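Local atomic coordinates of trichothecene 3-O-acetyltransferase (Fusarium sporotrichioides, PDB entry 2ZBA), a protein that transfers an acetyl group from acetyl-coenzyme A to the 3-hydroxyl of trichothecene mycotoxins during the biosynthesis of compounds such as T-2 toxin. Residues A[167-172]-A[302-307]; A[17-22]-A[356-361]; A[199-204]-A[311-316]. All coordinates share one frame; numbering follows the deposited sequence.

Interaction 1 (A[167-172]-A[302-307]); sequences AMDMTG and DMRGPM. With COA (coenzyme A), chain E.
R304 and D169 approach from opposite directions, and the carboxylate meets the guanidinium at its edge. The main bond of this salt bridge runs from R304 NH1 to D169 OD2, 2.9 Å long and nearly straight at 173°; it lies in the guanidinium plane and uses the syn lone pair of OD2. The two planes are turned 52° apart, and D169 OD1 receives only weak, bent bonds from NH1 and NH2. D169 is the N-cap of helix 170-184, its OD1 accepting from G172 N at 2.9 Å. A chi1 of 57°, with CG between the backbone N and carbonyl carbon, folds the carboxylate back to that first turn. D302 OD1 also lies near the guanidinium plane, 3.2 Å from R304 NH1, so NH1 bridges two carboxylates. The same OD1 caps R304 N, the two donors arriving from opposite faces of its plane. T171 slides past the arginine in the reverse direction and lays CG2 over one guanidinium face, 3.7 Å from R304 NE. R304 NH2 turns to the carbonyls of Y313 and G315, and D169 OD2 also takes L317 N. Coenzyme A lies alongside: D302 N donates to its O9P at 2.6 Å. D169 closes the HXXXD motif of the BAHD fold, whose aspartate typically plays a structural part through a salt bridge to an arginine, here beside the coenzyme A thiol.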
# COMPACT_ATOMS: atom_id res chain seq x y z
N ALA A 167 -7.08 -10.46 -0.03
CA ALA A 167 -6.25 -11.47 0.61
C ALA A 167 -5.14 -10.87 1.47
O ALA A 167 -4.69 -11.50 2.40
CB ALA A 167 -5.64 -12.43 -0.46
N MSE A 168 -4.68 -9.67 1.14
CA MSE A 168 -3.59 -9.07 1.91
C MSE A 168 -3.54 -7.58 1.75
O MSE A 168 -3.79 -7.07 0.67
CB MSE A 168 -2.22 -9.69 1.50
CG MSE A 168 -1.84 -9.52 0.02
SE MSE A 168 -0.29 -10.64 -0.42
CE MSE A 168 -1.28 -12.21 -0.72
N ASP A 169 -3.21 -6.87 2.84
CA ASP A 169 -2.77 -5.47 2.74
C ASP A 169 -1.24 -5.46 2.50
O ASP A 169 -0.63 -6.53 2.47
CB ASP A 169 -3.25 -4.62 3.96
CG ASP A 169 -2.80 -5.17 5.31
OD1 ASP A 169 -1.73 -5.79 5.41
OD2 ASP A 169 -3.53 -4.96 6.30
N MSE A 170 -0.63 -4.29 2.32
CA MSE A 170 0.84 -4.25 2.04
C MSE A 170 1.73 -4.75 3.22
O MSE A 170 2.79 -5.37 3.00
CB MSE A 170 1.30 -2.90 1.51
CG MSE A 170 2.73 -2.88 0.97
SE MSE A 170 3.11 -4.09 -0.56
CE MSE A 170 4.59 -5.03 0.16
N THR A 171 1.31 -4.50 4.45
CA THR A 171 1.91 -5.12 5.66
C THR A 171 1.94 -6.66 5.56
O THR A 171 2.97 -7.30 5.82
CB THR A 171 1.14 -4.70 6.94
OG1 THR A 171 1.04 -3.28 6.98
CG2 THR A 171 1.84 -5.20 8.21
N GLY A 172 0.81 -7.25 5.18
CA GLY A 172 0.71 -8.69 5.03
C GLY A 172 1.51 -9.19 3.85
O GLY A 172 2.09 -10.26 3.92
N ASP A 302 -2.42 0.33 9.66
CA ASP A 302 -2.27 -1.05 10.04
C ASP A 302 -3.00 -1.34 11.37
O ASP A 302 -2.66 -0.77 12.41
CB ASP A 302 -0.77 -1.36 10.17
CG ASP A 302 -0.50 -2.78 10.61
OD1 ASP A 302 -1.42 -3.61 10.55
OD2 ASP A 302 0.65 -3.05 11.02
N MSE A 303 -3.98 -2.25 11.32
CA MSE A 303 -4.76 -2.61 12.51
C MSE A 303 -4.19 -3.75 13.35
O MSE A 303 -4.80 -4.15 14.33
CB MSE A 303 -6.22 -2.92 12.15
CG MSE A 303 -7.05 -1.68 11.86
SE MSE A 303 -6.91 -0.42 13.30
CE MSE A 303 -7.75 -1.56 14.76
N ARG A 304 -3.03 -4.29 12.97
CA ARG A 304 -2.45 -5.45 13.67
C ARG A 304 -2.12 -5.14 15.14
O ARG A 304 -2.56 -5.86 16.02
CB ARG A 304 -1.22 -5.99 12.93
CG ARG A 304 -1.52 -6.85 11.73
CD ARG A 304 -0.35 -6.81 10.75
NE ARG A 304 -0.64 -7.60 9.56
CZ ARG A 304 -1.42 -7.21 8.56
NH1 ARG A 304 -1.96 -6.01 8.56
NH2 ARG A 304 -1.62 -8.02 7.54
N GLY A 305 -1.36 -4.08 15.38
CA GLY A 305 -1.03 -3.60 16.74
C GLY A 305 -2.22 -3.36 17.66
O GLY A 305 -2.38 -4.06 18.67
N PRO A 306 -3.09 -2.39 17.31
CA PRO A 306 -4.31 -2.13 18.06
C PRO A 306 -5.22 -3.36 18.26
O PRO A 306 -5.82 -3.50 19.33
CB PRO A 306 -5.02 -1.05 17.22
CG PRO A 306 -3.91 -0.37 16.49
CD PRO A 306 -2.93 -1.45 16.18
N MSE A 307 -5.31 -4.25 17.27
CA MSE A 307 -6.14 -5.47 17.42
C MSE A 307 -5.53 -6.55 18.33
O MSE A 307 -6.21 -7.51 18.69
CB MSE A 307 -6.47 -6.11 16.06
CG MSE A 307 -7.56 -5.43 15.25
SE MSE A 307 -9.24 -4.97 16.22
CE MSE A 307 -9.61 -6.51 16.93
N1A COA E . 6.73 10.13 22.62
C2A COA E . 7.46 10.66 21.58
N3A COA E . 7.52 9.98 20.37
C4A COA E . 6.86 8.80 20.20
C5A COA E . 6.13 8.25 21.25
C6A COA E . 6.06 8.93 22.48
N6A COA E . 5.44 8.38 23.53
N7A COA E . 5.59 7.09 20.82
C8A COA E . 5.97 6.89 19.53
N9A COA E . 6.76 7.94 19.14
C1B COA E . 7.29 8.18 17.78
C2B COA E . 8.43 7.22 17.44
O2B COA E . 9.67 7.72 17.89
C3B COA E . 8.31 7.12 15.93
O3B COA E . 8.69 8.37 15.41
P3B COA E . 9.70 8.61 14.17
O7A COA E . 9.30 7.66 13.06
O8A COA E . 11.11 8.29 14.57
O9A COA E . 9.47 10.04 13.79
C4B COA E . 6.80 7.12 15.74
O4B COA E . 6.31 7.97 16.77
C5B COA E . 6.11 5.77 15.83
O5B COA E . 4.72 6.05 15.84
P1A COA E . 3.67 5.10 15.07
O1A COA E . 3.74 3.70 15.58
O2A COA E . 2.27 5.68 15.07
O3A COA E . 4.20 4.97 13.54
P2A COA E . 4.15 6.10 12.39
O4A COA E . 5.51 6.10 11.72
O5A COA E . 3.70 7.47 12.84
O6A COA E . 3.06 5.59 11.34
CBP COA E . 0.83 5.06 10.61
CCP COA E . 1.69 5.96 11.49
CDP COA E . 0.93 5.62 9.19
CEP COA E . -0.62 5.12 11.12
CAP COA E . 1.38 3.64 10.66
OAP COA E . 1.32 3.14 11.99
C9P COA E . 0.71 2.65 9.74
O9P COA E . -0.46 2.01 10.15
N8P COA E . 1.29 2.36 8.57
C7P COA E . 0.67 1.41 7.64
C6P COA E . -0.40 2.06 6.76
C5P COA E . -0.97 1.02 5.81
O5P COA E . -1.75 0.13 6.21
N4P COA E . -0.62 1.12 4.53
C3P COA E . -0.52 -0.10 3.73
C2P COA E . -1.48 -0.10 2.54
S1P COA E . -2.07 -1.75 2.04

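Interaction 2 (A[17-22]-A[356-361]); sequences DIIGQQ and QALATY
I19 and L358 meet through aliphatic branches, their side chains crossing at about a right angle. I19 extends its longer branch so that CG1 comes 3.9 Å from L358 CD2, and CD1 touches the same methyl. I19 CD1 also reaches A359 CB, 4.2 Å away. I18 and A359 belong to the same apolar group, I18 CG2 lying 3.8 Å from A359 CB. CG1, set anti to the backbone N at chi1 169°, rests against the main chain instead, where I18 CG1 and A359 O are 3.6 Å apart. The motif is a single 3-10 turn, residues 18-20, laid on the flank of helix 348-363; through it the loop between strand 14-15 and helix 23-26 packs on a helix more than 330 residues later. M362 of that helix extends the patch under I18 and Q22, while T355 and L316 meet I19. No hydrogen bond crosses between the segments. Q22 NE2 curls back to I19 O at 2.9 Å in a weak, bent bond, bringing its amide near L358 CD2, and Q22 OE1 takes a weak hydrogen bond from L373 N; this side chain also lies about 4 Å from the bound T-2 toxin. On the helix, Q356 O takes two donors from opposite faces of its plane, the backbone N of T360 and its hydroxyl, with T360 OG1 and Q356 O 2.7 Å apart; this hydroxyl also bonds L208 N.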
# COMPACT_ATOMS: atom_id res chain seq x y z
N ASP A 17 -10.47 -12.26 5.34
CA ASP A 17 -10.81 -11.33 6.41
C ASP A 17 -12.16 -10.70 6.05
O ASP A 17 -12.34 -10.24 4.93
CB ASP A 17 -9.74 -10.25 6.49
CG ASP A 17 -8.40 -10.79 6.95
OD1 ASP A 17 -8.24 -10.97 8.19
OD2 ASP A 17 -7.52 -11.03 6.08
N ILE A 18 -13.12 -10.70 6.98
CA ILE A 18 -14.42 -10.06 6.68
C ILE A 18 -14.23 -8.66 6.11
O ILE A 18 -14.89 -8.30 5.16
CB ILE A 18 -15.48 -10.07 7.85
CG1 ILE A 18 -16.67 -9.16 7.54
CG2 ILE A 18 -14.90 -9.56 9.14
CD1 ILE A 18 -17.46 -9.52 6.25
N ILE A 19 -13.28 -7.91 6.66
CA ILE A 19 -12.97 -6.57 6.14
C ILE A 19 -12.41 -6.58 4.69
O ILE A 19 -12.54 -5.60 3.96
CB ILE A 19 -12.07 -5.78 7.15
CG1 ILE A 19 -12.98 -5.17 8.22
CG2 ILE A 19 -11.27 -4.72 6.47
CD1 ILE A 19 -12.26 -4.50 9.38
N GLY A 20 -11.83 -7.70 4.27
CA GLY A 20 -11.28 -7.80 2.92
C GLY A 20 -12.32 -8.16 1.88
O GLY A 20 -12.01 -8.24 0.68
N GLN A 21 -13.55 -8.40 2.33
CA GLN A 21 -14.65 -8.78 1.45
C GLN A 21 -15.30 -7.59 0.76
O GLN A 21 -16.41 -7.72 0.25
CB GLN A 21 -15.72 -9.56 2.20
CG GLN A 21 -15.23 -10.72 3.01
CD GLN A 21 -15.28 -12.04 2.30
OE1 GLN A 21 -15.45 -12.12 1.10
NE2 GLN A 21 -15.09 -13.10 3.05
N GLN A 22 -14.64 -6.44 0.76
CA GLN A 22 -15.13 -5.24 0.08
C GLN A 22 -14.92 -5.39 -1.42
O GLN A 22 -13.81 -5.69 -1.86
CB GLN A 22 -14.35 -3.99 0.54
CG GLN A 22 -14.49 -3.68 1.97
CD GLN A 22 -13.51 -2.62 2.44
OE1 GLN A 22 -13.23 -1.65 1.72
NE2 GLN A 22 -13.01 -2.78 3.65
N GLN A 356 -13.86 -3.00 14.50
CA GLN A 356 -14.81 -4.03 14.92
C GLN A 356 -16.22 -3.67 14.49
O GLN A 356 -17.00 -4.55 14.15
CB GLN A 356 -14.78 -4.25 16.44
CG GLN A 356 -13.44 -4.84 16.95
CD GLN A 356 -13.51 -5.21 18.42
OE1 GLN A 356 -14.09 -6.24 18.81
NE2 GLN A 356 -12.94 -4.34 19.26
N ALA A 357 -16.57 -2.37 14.53
CA ALA A 357 -17.90 -1.95 14.04
C ALA A 357 -18.04 -2.26 12.54
O ALA A 357 -19.06 -2.76 12.09
CB ALA A 357 -18.15 -0.50 14.31
N LEU A 358 -16.99 -1.95 11.77
CA LEU A 358 -16.96 -2.24 10.34
C LEU A 358 -17.12 -3.72 10.08
O LEU A 358 -17.94 -4.12 9.24
CB LEU A 358 -15.67 -1.72 9.68
CG LEU A 358 -15.46 -1.91 8.16
CD1 LEU A 358 -16.53 -1.17 7.31
CD2 LEU A 358 -14.06 -1.47 7.73
N ALA A 359 -16.36 -4.54 10.82
CA ALA A 359 -16.36 -5.99 10.63
C ALA A 359 -17.73 -6.57 10.98
O ALA A 359 -18.26 -7.41 10.24
CB ALA A 359 -15.26 -6.64 11.49
N THR A 360 -18.33 -6.06 12.05
CA THR A 360 -19.67 -6.53 12.47
C THR A 360 -20.71 -6.18 11.41
O THR A 360 -21.47 -7.03 10.98
CB THR A 360 -20.06 -5.96 13.83
OG1 THR A 360 -19.01 -6.21 14.75
CG2 THR A 360 -21.35 -6.63 14.39
N TYR A 361 -20.70 -4.92 10.97
CA TYR A 361 -21.64 -4.41 9.96
C TYR A 361 -21.56 -5.20 8.65
O TYR A 361 -22.59 -5.61 8.09
CB TYR A 361 -21.39 -2.92 9.72
CG TYR A 361 -22.24 -2.30 8.63
CD1 TYR A 361 -23.63 -2.20 8.76
CD2 TYR A 361 -21.65 -1.81 7.48
CE1 TYR A 361 -24.41 -1.64 7.76
CE2 TYR A 361 -22.41 -1.24 6.46
CZ TYR A 361 -23.79 -1.16 6.62
OH TYR A 361 -24.52 -0.59 5.61

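Interaction 3 (A[199-204]-A[311-316])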
# COMPACT_ATOMS: atom_id res chain seq x y z
N LEU A 199 -2.96 -18.01 11.50
CA LEU A 199 -4.04 -17.38 12.27
C LEU A 199 -5.36 -17.47 11.54
O LEU A 199 -5.43 -17.24 10.33
CB LEU A 199 -3.73 -15.91 12.59
CG LEU A 199 -3.00 -15.52 13.89
CD1 LEU A 199 -2.87 -14.01 13.99
CD2 LEU A 199 -3.65 -16.10 15.17
N ASP A 200 -6.41 -17.83 12.27
CA ASP A 200 -7.75 -17.88 11.70
C ASP A 200 -8.18 -16.45 11.36
O ASP A 200 -8.29 -15.60 12.24
CB ASP A 200 -8.72 -18.53 12.70
CG ASP A 200 -10.06 -18.92 12.08
OD1 ASP A 200 -10.46 -18.36 11.04
OD2 ASP A 200 -10.74 -19.80 12.65
N ARG A 201 -8.41 -16.19 10.07
CA ARG A 201 -8.80 -14.86 9.57
C ARG A 201 -10.17 -14.39 10.07
O ARG A 201 -10.44 -13.18 10.13
CB ARG A 201 -8.83 -14.84 8.04
CG ARG A 201 -7.48 -15.06 7.40
CD ARG A 201 -7.49 -14.92 5.89
NE ARG A 201 -6.16 -15.29 5.43
CZ ARG A 201 -5.41 -14.63 4.55
NH1 ARG A 201 -5.87 -13.55 3.93
NH2 ARG A 201 -4.19 -15.10 4.26
N LYS A 202 -11.04 -15.36 10.38
CA LYS A 202 -12.41 -15.11 10.86
C LYS A 202 -12.39 -14.56 12.27
O LYS A 202 -13.28 -13.80 12.67
CB LYS A 202 -13.26 -16.40 10.78
CG LYS A 202 -13.41 -16.99 9.37
CD LYS A 202 -14.37 -18.20 9.31
N THR A 203 -11.36 -14.90 13.03
CA THR A 203 -11.31 -14.59 14.45
C THR A 203 -10.55 -13.31 14.76
O THR A 203 -10.62 -12.79 15.88
CB THR A 203 -10.70 -15.77 15.26
OG1 THR A 203 -9.29 -15.92 14.97
CG2 THR A 203 -11.43 -17.06 14.93
N VAL A 204 -9.84 -12.80 13.76
CA VAL A 204 -8.80 -11.80 13.96
C VAL A 204 -9.36 -10.44 14.44
O VAL A 204 -8.70 -9.71 15.20
CB VAL A 204 -7.85 -11.74 12.70
CG1 VAL A 204 -8.30 -10.70 11.66
CG2 VAL A 204 -6.43 -11.50 13.13
N SER A 311 2.30 -8.64 14.15
CA SER A 311 2.74 -7.81 13.03
C SER A 311 3.02 -8.66 11.76
O SER A 311 3.03 -8.14 10.65
CB SER A 311 4.00 -7.07 13.41
OG SER A 311 5.05 -8.01 13.58
N THR A 312 3.21 -9.96 11.93
CA THR A 312 3.51 -10.85 10.80
C THR A 312 2.26 -11.51 10.16
O THR A 312 2.38 -12.26 9.19
CB THR A 312 4.55 -11.90 11.21
OG1 THR A 312 5.69 -11.23 11.78
N TYR A 313 1.08 -11.21 10.71
CA TYR A 313 -0.19 -11.66 10.13
C TYR A 313 -0.27 -11.22 8.65
O TYR A 313 -0.14 -10.03 8.35
CB TYR A 313 -1.37 -11.07 10.93
CG TYR A 313 -2.73 -11.42 10.39
CD1 TYR A 313 -3.23 -12.71 10.52
CD2 TYR A 313 -3.52 -10.45 9.73
CE1 TYR A 313 -4.47 -13.05 10.02
CE2 TYR A 313 -4.79 -10.79 9.23
CZ TYR A 313 -5.24 -12.10 9.38
OH TYR A 313 -6.47 -12.49 8.90
N PRO A 314 -0.47 -12.20 7.73
CA PRO A 314 -0.40 -11.98 6.28
C PRO A 314 -1.68 -11.50 5.59
O PRO A 314 -1.68 -11.26 4.38
CB PRO A 314 -0.02 -13.37 5.76
CG PRO A 314 -0.63 -14.33 6.74
CD PRO A 314 -0.75 -13.61 8.05
N GLY A 315 -2.77 -11.34 6.36
CA GLY A 315 -4.07 -11.06 5.80
C GLY A 315 -4.31 -9.60 5.52
O GLY A 315 -3.37 -8.83 5.31
N LEU A 316 -5.58 -9.23 5.46
CA LEU A 316 -5.96 -7.83 5.33
C LEU A 316 -6.54 -7.37 6.66
O LEU A 316 -7.63 -7.80 7.07
CB LEU A 316 -6.96 -7.58 4.19
CG LEU A 316 -7.29 -6.07 4.19
CD1 LEU A 316 -7.00 -5.35 2.92
CD2 LEU A 316 -8.70 -5.76 4.72
O HOH W 1 -2.82 -13.27 2.51
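L199 and Y313 bring their CA atoms to 7.2 Å and R201 and G315 to 7.1 Å, so two irregular segments run side by side with no direct hydrogen bond between them. With CG anti to the backbone N (chi1 178°), Y313 extends its ring toward 199-204, between V204 and its own chain at G315. V204 CG2 sits over one face in a CH-pi contact, 4.1 Å from the ring centroid, and G315 N lies over the opposite face toward the rim. L199 packs obliquely on the ring, CD1 to Y313 CD1 at 3.7 Å. R201 passes its aliphatic part close to the phenol, CG lying 3.1 Å from Y313 OH; that hydroxyl bonds D17. Farther out, one face of the R201 guanidinium covers G315 CA, 3.6 Å from R201 NH1. A water joins the segments, accepting from R201 NH2 at 2.9 Å and donating to P314 O. R201 NH1 bonds A167 O, and W64 makes a cation-pi contact with the guanidinium. The contact ties the loop after helix 191-197 to the one between helix 304-307 and strand 318-326, with M197 of the former helix touching P314.

In the fold
All three contacts are mainly buried, but interaction 1 lies nearest the chain centre, its own centre about 11 Å from it, against about 17 Å for interaction 3 and 19 Å for interaction 2. Chemistry follows place: beside coenzyme A interaction 1 is a salt-bridge network, interaction 2 packs aliphatic groups on a helix flank, and interaction 3 packs round a tyrosine ring and adds a water bridge from arginine to carbonyl. Interactions 1 and 3 each send an arginine to a backbone carbonyl of the other. Segments 302-307 and 311-316 share the connection from strand 294-302 to strand 318-326, and helix 348-363, which carries 356-361, also meets M303, P306 and M307. D17 joins interaction 2 to L316 N.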